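Local coordinates for mitogen-activated protein kinase, putative (Map kinase-like protein) (Leishmania major, PDB 3PG1), which probably binds ATP and phosphorylates serine and threonine residues of other proteins, as expected of a MAP kinase, at residues Ala8-Arg11 with Asp12-Glu16; Val76-Glu79 with Ile80-Asn84; Asn229-Ala232 with Leu233-Ser237; Tyr240-Leu243 with Asn244-Glu248. One frame throughout, in Å; residues are numbered along the deposited sequence.

Contact 1 (Ala8-Arg11 with Asp12-Glu16)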
loop_
_atom_site.group_PDB
_atom_site.type_symbol
_atom_site.label_atom_id
_atom_site.label_comp_id
_atom_site.label_asym_id
_atom_site.label_seq_id
_atom_site.Cartn_x
_atom_site.Cartn_y
_atom_site.Cartn_z
ATOM N N ALA A 8 -28.766 -0.580 -4.585
ATOM C CA ALA A 8 -29.275 -0.269 -3.250
ATOM C C ALA A 8 -28.248 0.558 -2.462
ATOM O O ALA A 8 -28.643 1.463 -1.720
ATOM C CB ALA A 8 -29.598 -1.554 -2.502
ATOM N N ALA A 9 -26.939 0.243 -2.629
ATOM C CA ALA A 9 -25.824 0.931 -1.972
ATOM C C ALA A 9 -25.812 2.426 -2.330
ATOM O O ALA A 9 -25.707 3.266 -1.438
ATOM C CB ALA A 9 -24.506 0.282 -2.360
ATOM N N MET A 10 -25.975 2.740 -3.628
ATOM C CA MET A 10 -26.032 4.095 -4.172
ATOM C C MET A 10 -27.256 4.853 -3.622
ATOM O O MET A 10 -27.111 5.986 -3.156
ATOM C CB MET A 10 -26.066 4.030 -5.707
ATOM C CG MET A 10 -26.045 5.377 -6.367
ATOM S SD MET A 10 -24.723 5.516 -7.574
ATOM C CE MET A 10 -25.471 4.670 -8.973
ATOM N N ARG A 11 -28.447 4.211 -3.663
ATOM C CA ARG A 11 -29.713 4.754 -3.173
ATOM C C ARG A 11 -29.626 5.064 -1.665
ATOM O O ARG A 11 -30.022 6.160 -1.255
ATOM C CB ARG A 11 -30.867 3.783 -3.516
ATOM C CG ARG A 11 -32.259 4.169 -3.002
ATOM C CD ARG A 11 -33.378 3.311 -3.598
ATOM N NE ARG A 11 -33.142 1.868 -3.465
ATOM C CZ ARG A 11 -32.892 1.050 -4.483
ATOM N NH1 ARG A 11 -32.859 1.515 -5.727
ATOM N NH2 ARG A 11 -32.668 -0.240 -4.266
ATOM N N ASP A 12 -29.063 4.125 -0.860
ATOM C CA ASP A 12 -28.872 4.302 0.591
ATOM C C ASP A 12 -27.956 5.505 0.881
ATOM O O ASP A 12 -28.316 6.368 1.691
ATOM C CB ASP A 12 -28.307 3.022 1.258
ATOM C CG ASP A 12 -29.300 1.878 1.468
ATOM O OD1 ASP A 12 -30.530 2.135 1.414
ATOM O OD2 ASP A 12 -28.847 0.739 1.738
ATOM N N LEU A 13 -26.800 5.572 0.186
ATOM C CA LEU A 13 -25.834 6.655 0.332
ATOM C C LEU A 13 -26.418 8.021 -0.042
ATOM O O LEU A 13 -26.245 8.968 0.730
ATOM C CB LEU A 13 -24.552 6.380 -0.468
ATOM C CG LEU A 13 -23.397 7.379 -0.257
ATOM C CD1 LEU A 13 -22.826 7.287 1.141
ATOM C CD2 LEU A 13 -22.313 7.169 -1.269
ATOM N N ILE A 14 -27.108 8.121 -1.216
ATOM C CA ILE A 14 -27.730 9.371 -1.687
ATOM C C ILE A 14 -28.646 9.943 -0.597
ATOM O O ILE A 14 -28.456 11.090 -0.185
ATOM C CB ILE A 14 -28.447 9.220 -3.073
ATOM C CG1 ILE A 14 -27.415 8.971 -4.202
ATOM C CG2 ILE A 14 -29.331 10.452 -3.397
ATOM C CD1 ILE A 14 -27.997 8.545 -5.602
ATOM N N ALA A 15 -29.598 9.118 -0.098
ATOM C CA ALA A 15 -30.566 9.502 0.944
ATOM C C ALA A 15 -29.860 9.952 2.235
ATOM O O ALA A 15 -30.164 11.029 2.746
ATOM C CB ALA A 15 -31.514 8.348 1.231
ATOM N N GLU A 16 -28.883 9.149 2.727
ATOM C CA GLU A 16 -28.144 9.486 3.949
ATOM C C GLU A 16 -27.377 10.801 3.826
ATOM O O GLU A 16 -27.432 11.619 4.747
ATOM C CB GLU A 16 -27.227 8.335 4.376
ATOM C CG GLU A 16 -27.998 7.167 4.968
ATOM C CD GLU A 16 -27.341 5.805 4.828
ATOM O OE1 GLU A 16 -26.114 5.738 4.579
ATOM O OE2 GLU A 16 -28.060 4.794 4.988
#
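Met10 and Ile14, one helical turn apart, lie side by side and point the same way. They meet through Met10 CG and Ile14 CD1, 3.8 Å apart. Met10 turns CG away from its own backbone N and beside its carbonyl carbon (chi1 -177°). Ile14 keeps CG1 beside its backbone N (chi1 -68°), and that branch runs close over the turn before it, with CG1 3.2 Å from Met10 O. The same oxygen takes the hydrogen bond of Ile14 N at 2.9 Å.

Asp12 N binds Ala8 O at 2.8 Å, Leu13 N binds Ala9 O at 3.0 Å, and the straightest bond runs from Ala15 N to Arg11 O (3.2 Å, 173°). Asp12 folds its carboxylate back over the preceding turn, with CG 3.3 Å from Ala8 O, and OD2 has a weak, long ion pair with Arg53. Glu16 forms a salt bridge with the same arginine and a hydrogen bond with Tyr110.

Ala8, Arg11 and Ala15 are solvent-facing. On the protein side this helix near the N-terminus packs across the five-stranded antiparallel sheet of the kinase N-terminal lobe: Leu13 touches Val26, Cys39, Ile51 and Tyr110 on four of its strands, while Ala9 meets Phe29 and Ala37.

Contact 2 (Val76-Glu79 with Ile80-Asn84)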
loop_
_atom_site.group_PDB
_atom_site.type_symbol
_atom_site.label_atom_id
_atom_site.label_comp_id
_atom_site.label_asym_id
_atom_site.label_seq_id
_atom_site.Cartn_x
_atom_site.Cartn_y
_atom_site.Cartn_z
ATOM N N VAL A 76 -11.559 -1.244 11.742
ATOM C CA VAL A 76 -11.909 -0.026 10.993
ATOM C C VAL A 76 -11.285 1.239 11.632
ATOM O O VAL A 76 -10.804 2.109 10.904
ATOM C CB VAL A 76 -13.440 0.105 10.706
ATOM C CG1 VAL A 76 -13.708 1.217 9.697
ATOM C CG2 VAL A 76 -14.004 -1.205 10.168
ATOM N N LEU A 77 -11.254 1.308 12.990
ATOM C CA LEU A 77 -10.656 2.429 13.718
ATOM C C LEU A 77 -9.163 2.540 13.382
ATOM O O LEU A 77 -8.674 3.646 13.145
ATOM C CB LEU A 77 -10.862 2.302 15.242
ATOM C CG LEU A 77 -10.332 3.475 16.084
ATOM C CD1 LEU A 77 -10.970 4.800 15.676
ATOM C CD2 LEU A 77 -10.486 3.211 17.564
ATOM N N ARG A 78 -8.466 1.391 13.302
ATOM C CA ARG A 78 -7.046 1.368 12.937
ATOM C C ARG A 78 -6.823 1.846 11.490
ATOM O O ARG A 78 -5.905 2.627 11.243
ATOM C CB ARG A 78 -6.434 -0.015 13.167
ATOM C CG ARG A 78 -4.900 0.062 13.187
ATOM C CD ARG A 78 -4.213 -1.238 13.547
ATOM N NE ARG A 78 -2.766 -1.037 13.690
ATOM C CZ ARG A 78 -1.898 -1.045 12.679
ATOM N NH1 ARG A 78 -2.313 -1.253 11.435
ATOM N NH2 ARG A 78 -0.606 -0.850 12.908
ATOM N N GLU A 79 -7.681 1.412 10.544
ATOM C CA GLU A 79 -7.571 1.837 9.146
ATOM C C GLU A 79 -7.773 3.355 9.042
ATOM O O GLU A 79 -7.088 4.034 8.286
ATOM C CB GLU A 79 -8.634 1.131 8.284
ATOM C CG GLU A 79 -8.448 -0.372 8.144
ATOM C CD GLU A 79 -9.413 -1.064 7.196
ATOM O OE1 GLU A 79 -10.214 -0.366 6.530
ATOM O OE2 GLU A 79 -9.353 -2.311 7.106
ATOM N N ILE A 80 -8.721 3.878 9.817
ATOM C CA ILE A 80 -9.062 5.296 9.855
ATOM C C ILE A 80 -7.979 6.131 10.497
ATOM O O ILE A 80 -7.611 7.172 9.957
ATOM C CB ILE A 80 -10.491 5.467 10.479
ATOM C CG1 ILE A 80 -11.547 5.500 9.385
ATOM C CG2 ILE A 80 -10.642 6.652 11.451
ATOM C CD1 ILE A 80 -11.701 4.205 8.613
ATOM N N ARG A 81 -7.495 5.698 11.655
ATOM C CA ARG A 81 -6.425 6.393 12.376
ATOM C C ARG A 81 -5.162 6.506 11.506
ATOM O O ARG A 81 -4.538 7.560 11.493
ATOM C CB ARG A 81 -6.124 5.679 13.714
ATOM C CG ARG A 81 -7.222 5.940 14.792
ATOM C CD ARG A 81 -6.666 6.123 16.195
ATOM N NE ARG A 81 -5.503 7.010 16.170
ATOM C CZ ARG A 81 -4.322 6.717 16.699
ATOM N NH1 ARG A 81 -4.155 5.594 17.390
ATOM N NH2 ARG A 81 -3.310 7.561 16.574
ATOM N N LEU A 82 -4.826 5.438 10.746
ATOM C CA LEU A 82 -3.666 5.416 9.851
ATOM C C LEU A 82 -3.831 6.376 8.710
ATOM O O LEU A 82 -2.880 7.096 8.400
ATOM C CB LEU A 82 -3.404 4.005 9.320
ATOM C CG LEU A 82 -2.448 3.186 10.145
ATOM C CD1 LEU A 82 -2.486 1.741 9.739
ATOM C CD2 LEU A 82 -1.037 3.755 10.048
ATOM N N LEU A 83 -5.054 6.445 8.114
ATOM C CA LEU A 83 -5.349 7.377 7.008
ATOM C C LEU A 83 -5.218 8.809 7.453
ATOM O O LEU A 83 -4.660 9.640 6.741
ATOM C CB LEU A 83 -6.761 7.163 6.464
ATOM C CG LEU A 83 -6.936 6.216 5.275
ATOM C CD1 LEU A 83 -8.420 6.131 4.896
ATOM C CD2 LEU A 83 -6.104 6.663 4.050
ATOM N N ASN A 84 -5.683 9.075 8.670
ATOM C CA ASN A 84 -5.709 10.392 9.284
ATOM C C ASN A 84 -4.401 10.839 9.909
ATOM O O ASN A 84 -4.259 12.013 10.254
ATOM C CB ASN A 84 -6.863 10.436 10.290
ATOM C CG ASN A 84 -7.501 11.785 10.438
ATOM O OD1 ASN A 84 -7.503 12.606 9.518
ATOM N ND2 ASN A 84 -8.017 12.055 11.625
#
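Val76 and Ile80 lie side by side on one flank of helix 70-85, which by its place in the kinase fold is the C helix of the N-terminal lobe. Their apolar contact joins Val76 CG1 to Ile80 CD1 at 3.8 Å, the two side chains running together in one direction. Both also rest on Leu109 of strand 108-114, and Ile80 reaches Leu111, so this side of the helix faces the sheet.

Backbone bonds hold the turns. Ile80 N reaches Val76 O at 2.9 Å, Arg81 N reaches Leu77 O at 2.8 Å, and the bond from Leu83 N to Glu79 O is longer, 3.2 Å. Glu79 O also accepts from ND2 of Asn179, which follows the Asp-Phe pair at the DFG position.

Charged chains make the remaining contacts. Glu79 has a weak, long ion pair with Lys52, which matches the lysine-glutamate couple of the kinase fold. Leu77 lays CD1 4.0 Å from Arg81 CG, its side chain set obliquely to the arginine's. Beyond that point Arg81 leads away to a salt bridge with Glu356 and a hydrogen bond to His338 O, tying the helix to the C-terminal part of the chain. Arg78 NE has a long, weak ion pair with Glu341. With CG anti to its backbone N (chi1 -163°) and the chain extended to NE, Arg78 runs alongside Leu82 and brings NH1 within 3.4 Å of Leu82 CD1.

Contact 3 (Asn229-Ala232 with Leu233-Ser237)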
loop_
_atom_site.group_PDB
_atom_site.type_symbol
_atom_site.label_atom_id
_atom_site.label_comp_id
_atom_site.label_asym_id
_atom_site.label_seq_id
_atom_site.Cartn_x
_atom_site.Cartn_y
_atom_site.Cartn_z
ATOM N N ASN A 229 10.587 -3.317 -17.924
ATOM C CA ASN A 229 10.224 -4.540 -18.639
ATOM C C ASN A 229 8.805 -4.606 -19.160
ATOM O O ASN A 229 8.561 -5.349 -20.119
ATOM C CB ASN A 229 10.567 -5.778 -17.796
ATOM C CG ASN A 229 12.056 -5.957 -17.583
ATOM O OD1 ASN A 229 12.864 -5.220 -18.134
ATOM N ND2 ASN A 229 12.462 -6.896 -16.727
ATOM N N ARG A 230 7.864 -3.876 -18.526
ATOM C CA ARG A 230 6.429 -3.872 -18.875
ATOM C C ARG A 230 5.824 -5.258 -18.566
ATOM O O ARG A 230 4.791 -5.624 -19.106
ATOM C CB ARG A 230 6.168 -3.428 -20.350
ATOM C CG ARG A 230 6.736 -2.044 -20.680
ATOM C CD ARG A 230 6.201 -0.951 -19.761
ATOM N NE ARG A 230 4.779 -0.657 -19.999
ATOM C CZ ARG A 230 4.324 0.214 -20.897
ATOM N NH1 ARG A 230 3.027 0.434 -21.014
ATOM N NH2 ARG A 230 5.166 0.862 -21.689
ATOM N N LYS A 231 6.481 -6.006 -17.659
ATOM C CA LYS A 231 6.100 -7.355 -17.255
ATOM C C LYS A 231 6.677 -7.568 -15.863
ATOM O O LYS A 231 7.816 -7.147 -15.613
ATOM C CB LYS A 231 6.681 -8.364 -18.259
ATOM C CG LYS A 231 6.259 -9.804 -18.037
ATOM C CD LYS A 231 6.402 -10.642 -19.313
ATOM C CE LYS A 231 7.811 -11.084 -19.645
ATOM N NZ LYS A 231 7.827 -11.950 -20.858
ATOM N N ALA A 232 5.907 -8.201 -14.952
ATOM C CA ALA A 232 6.420 -8.428 -13.590
ATOM C C ALA A 232 7.680 -9.274 -13.644
ATOM O O ALA A 232 7.851 -10.112 -14.540
ATOM C CB ALA A 232 5.360 -9.036 -12.676
ATOM N N LEU A 233 8.586 -8.970 -12.754
ATOM C CA LEU A 233 9.905 -9.567 -12.679
ATOM C C LEU A 233 9.921 -11.031 -12.219
ATOM O O LEU A 233 10.630 -11.827 -12.808
ATOM C CB LEU A 233 10.772 -8.699 -11.729
ATOM C CG LEU A 233 12.224 -9.081 -11.604
ATOM C CD1 LEU A 233 12.872 -9.139 -12.968
ATOM C CD2 LEU A 233 12.957 -8.088 -10.705
ATOM N N PHE A 234 9.205 -11.359 -11.138
ATOM C CA PHE A 234 9.212 -12.688 -10.514
ATOM C C PHE A 234 7.810 -13.245 -10.451
ATOM O O PHE A 234 7.091 -13.082 -9.438
ATOM C CB PHE A 234 9.822 -12.594 -9.114
ATOM C CG PHE A 234 11.224 -12.012 -8.991
ATOM C CD1 PHE A 234 11.464 -10.888 -8.197
ATOM C CD2 PHE A 234 12.297 -12.580 -9.676
ATOM C CE1 PHE A 234 12.772 -10.386 -8.031
ATOM C CE2 PHE A 234 13.594 -12.056 -9.538
ATOM C CZ PHE A 234 13.826 -10.985 -8.678
ATOM N N ARG A 235 7.425 -13.922 -11.531
ATOM C CA ARG A 235 6.046 -14.411 -11.737
ATOM C C ARG A 235 5.868 -15.855 -11.354
ATOM O O ARG A 235 5.484 -16.659 -12.183
ATOM C CB ARG A 235 5.578 -14.140 -13.189
ATOM C CG ARG A 235 5.637 -12.646 -13.522
ATOM C CD ARG A 235 5.081 -12.296 -14.906
ATOM N NE ARG A 235 5.602 -13.122 -15.998
ATOM C CZ ARG A 235 6.831 -13.054 -16.509
ATOM N NH1 ARG A 235 7.738 -12.240 -15.976
ATOM N NH2 ARG A 235 7.173 -13.821 -17.537
ATOM N N GLY A 236 6.137 -16.173 -10.087
ATOM C CA GLY A 236 6.036 -17.538 -9.605
ATOM C C GLY A 236 4.614 -17.922 -9.249
ATOM O O GLY A 236 3.738 -17.064 -9.151
ATOM N N SER A 237 4.395 -19.191 -8.989
ATOM C CA SER A 237 3.062 -19.692 -8.624
ATOM C C SER A 237 3.083 -20.520 -7.351
ATOM O O SER A 237 2.030 -21.014 -6.927
ATOM C CB SER A 237 2.491 -20.522 -9.764
ATOM O OG SER A 237 3.270 -21.693 -9.965
#
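Arg235 curls back on the residues just before it and gives NH1 to Ala232 O, the hydrogen bond that closes the loop. It is short, 2.6 Å, but bent, with 139° at the hydrogen; the carbonyl oxygen lies close to the guanidinium plane, and the donor sits nearly in line with the C=O bond. A bend at chi3 (-49°) in an otherwise extended stem swings the guanidinium round to reach it. On the way, Arg235 CG packs against Ala232 CB at 3.7 Å.

The tightly packed side is that of Ala232 and Phe234, both buried. Ala232 lies against Glu226 and Trp198. Next along the chain, Leu233 CG sits over the centre of the Phe234 ring, 3.7 Å above its plane, and Phe234 goes on to pack against Cys222, Ile246 and Val249, between helices 214-229 and 239-250.

On the solvent side the two long side chains share no hydrogen bond. The exposed Lys231 crosses Arg235 at about a right angle and lays its aliphatic stem over one face of the guanidinium: CG is 3.5 Å above the plane, offset toward the rim, and CE is 3.5 Å from Arg235 NH2. Two like charges thereby come near each other, Lys231 NZ lying 3.9 Å from Arg235 NH2, an approach that solvent probably screens.

Upstream, where helix 214-229 ends and Arg230 takes a positive phi (67°), Asn229 ND2 is held by Val285 O. The whole is the linker between the F and G helices in the C-terminal lobe of the protein kinase fold.

Contact 4 (Tyr240-Leu243 with Asn244-Glu248)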
loop_
_atom_site.group_PDB
_atom_site.type_symbol
_atom_site.label_atom_id
_atom_site.label_comp_id
_atom_site.label_asym_id
_atom_site.label_seq_id
_atom_site.Cartn_x
_atom_site.Cartn_y
_atom_site.Cartn_z
ATOM N N TYR A 240 8.215 -22.683 -3.761
ATOM C CA TYR A 240 9.530 -23.040 -4.310
ATOM C C TYR A 240 9.877 -22.346 -5.608
ATOM O O TYR A 240 11.026 -21.933 -5.795
ATOM C CB TYR A 240 9.681 -24.558 -4.494
ATOM C CG TYR A 240 9.582 -25.365 -3.218
ATOM C CD1 TYR A 240 10.615 -25.355 -2.283
ATOM C CD2 TYR A 240 8.476 -26.171 -2.961
ATOM C CE1 TYR A 240 10.546 -26.124 -1.126
ATOM C CE2 TYR A 240 8.391 -26.928 -1.797
ATOM C CZ TYR A 240 9.429 -26.903 -0.881
ATOM O OH TYR A 240 9.390 -27.698 0.234
ATOM N N ASN A 241 8.908 -22.254 -6.525
ATOM C CA ASN A 241 9.188 -21.689 -7.820
ATOM C C ASN A 241 9.318 -20.178 -7.804
ATOM O O ASN A 241 9.997 -19.627 -8.665
ATOM C CB ASN A 241 8.344 -22.299 -8.946
ATOM C CG ASN A 241 6.934 -21.751 -9.094
ATOM O OD1 ASN A 241 6.699 -20.577 -8.922
ATOM N ND2 ASN A 241 5.969 -22.598 -9.451
ATOM N N GLN A 242 8.728 -19.521 -6.787
ATOM C CA GLN A 242 8.863 -18.074 -6.572
ATOM C C GLN A 242 10.291 -17.834 -6.066
ATOM O O GLN A 242 11.012 -16.968 -6.574
ATOM C CB GLN A 242 7.839 -17.572 -5.507
ATOM C CG GLN A 242 7.927 -16.021 -5.238
ATOM C CD GLN A 242 7.429 -15.192 -6.419
ATOM O OE1 GLN A 242 6.595 -15.624 -7.196
ATOM N NE2 GLN A 242 7.883 -13.961 -6.555
ATOM N N LEU A 243 10.716 -18.619 -5.090
ATOM C CA LEU A 243 12.099 -18.499 -4.576
ATOM C C LEU A 243 13.127 -18.845 -5.642
ATOM O O LEU A 243 14.166 -18.179 -5.712
ATOM C CB LEU A 243 12.326 -19.334 -3.315
ATOM C CG LEU A 243 11.679 -18.750 -2.023
ATOM C CD1 LEU A 243 11.770 -19.741 -0.870
ATOM C CD2 LEU A 243 12.297 -17.324 -1.622
ATOM N N ASN A 244 12.821 -19.839 -6.498
ATOM C CA ASN A 244 13.711 -20.187 -7.589
ATOM C C ASN A 244 13.848 -19.038 -8.589
ATOM O O ASN A 244 14.955 -18.734 -8.999
ATOM C CB ASN A 244 13.264 -21.481 -8.296
ATOM C CG ASN A 244 14.270 -21.918 -9.326
ATOM O OD1 ASN A 244 15.326 -22.450 -8.990
ATOM N ND2 ASN A 244 13.956 -21.744 -10.595
ATOM N N LYS A 245 12.735 -18.410 -8.987
ATOM C CA LYS A 245 12.760 -17.266 -9.900
ATOM C C LYS A 245 13.587 -16.118 -9.341
ATOM O O LYS A 245 14.292 -15.443 -10.088
ATOM C CB LYS A 245 11.326 -16.804 -10.208
ATOM C CG LYS A 245 10.715 -17.742 -11.282
ATOM C CD LYS A 245 9.222 -17.569 -11.410
ATOM C CE LYS A 245 8.628 -18.650 -12.286
ATOM N NZ LYS A 245 8.508 -19.943 -11.550
ATOM N N ILE A 246 13.521 -15.913 -8.019
ATOM C CA ILE A 246 14.264 -14.840 -7.373
ATOM C C ILE A 246 15.768 -15.154 -7.412
ATOM O O ILE A 246 16.575 -14.298 -7.807
ATOM C CB ILE A 246 13.754 -14.642 -5.905
ATOM C CG1 ILE A 246 12.328 -14.030 -5.876
ATOM C CG2 ILE A 246 14.776 -13.789 -5.093
ATOM C CD1 ILE A 246 11.640 -13.951 -4.378
ATOM N N VAL A 247 16.135 -16.357 -6.942
ATOM C CA VAL A 247 17.522 -16.833 -6.859
ATOM C C VAL A 247 18.208 -16.895 -8.244
ATOM O O VAL A 247 19.368 -16.527 -8.349
ATOM C CB VAL A 247 17.608 -18.147 -6.036
ATOM C CG1 VAL A 247 18.924 -18.881 -6.262
ATOM C CG2 VAL A 247 17.399 -17.860 -4.551
ATOM N N GLU A 248 17.469 -17.254 -9.290
ATOM C CA GLU A 248 17.939 -17.256 -10.675
ATOM C C GLU A 248 18.466 -15.875 -11.055
ATOM O O GLU A 248 19.416 -15.783 -11.811
ATOM C CB GLU A 248 16.813 -17.596 -11.646
ATOM C CG GLU A 248 16.563 -19.069 -11.845
ATOM C CD GLU A 248 15.488 -19.399 -12.870
ATOM O OE1 GLU A 248 14.855 -18.461 -13.411
ATOM O OE2 GLU A 248 15.240 -20.607 -13.089
#
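Lys245 doubles back on Asn241, one turn earlier, and grips its carbonyl twice. The backbone N of Lys245 binds Asn241 O at 3.0 Å, and the ammonium NZ reaches the same oxygen at 3.3 Å. The two donors come from opposite faces of the carbonyl plane, both well out of it. A terminal bend (chi4 77°) returns NZ to the helix after an extended stem. NZ also makes a weak bond to Asn241 OD1 at 3.3 Å. That amide oxygen accepts from Ser237 N as well, while Thr238 OG1 takes Asn241 N, so Asn241 links the start of the helix to its second turn.

Other backbone bonds continue the ladder: Asn244 N to Tyr240 O at 2.8 Å, Ile246 N to Gln242 O, and Val247 N to Leu243 O (170°).

Apolar contact is slighter. Leu243 CD2 approaches Ile246 CD1 at 4.4 Å, and Leu243 leans on Leu270. Asn244 ND2 makes a weak bond to Glu248 OE2 at 3.0 Å. The Tyr240 hydroxyl binds Tyr269 O.

Leu243 and Ile246 are buried together with Gln242, whose NE2 bonds Phe234 O, while Tyr240 and Asn244 are exposed; the segment corresponds to the G helix of the kinase C-terminal lobe.

Contacts 1, 2 and 4 are short runs of helix, whereas contact 3 is a loop closed by a side chain. Contact 1 is a surface helix outside the sheet of the N-terminal lobe; contact 2, some 24 Å away between centres, is partly buried, as are contacts 3 and 4. Strand 108-114 meets the helices of contacts 1 and 2. Contacts 3 and 4, across the chain's centre from contact 2, are successive pieces of the C-terminal lobe and touch: Phe234 O lies 3.1 Å from Gln242 NE2, a probable hydrogen bond. Apolar pairs are closer in contacts 1 and 2 than in contact 4, whereas a lysine or arginine gripping a backbone carbonyl distinguishes contacts 3 and 4.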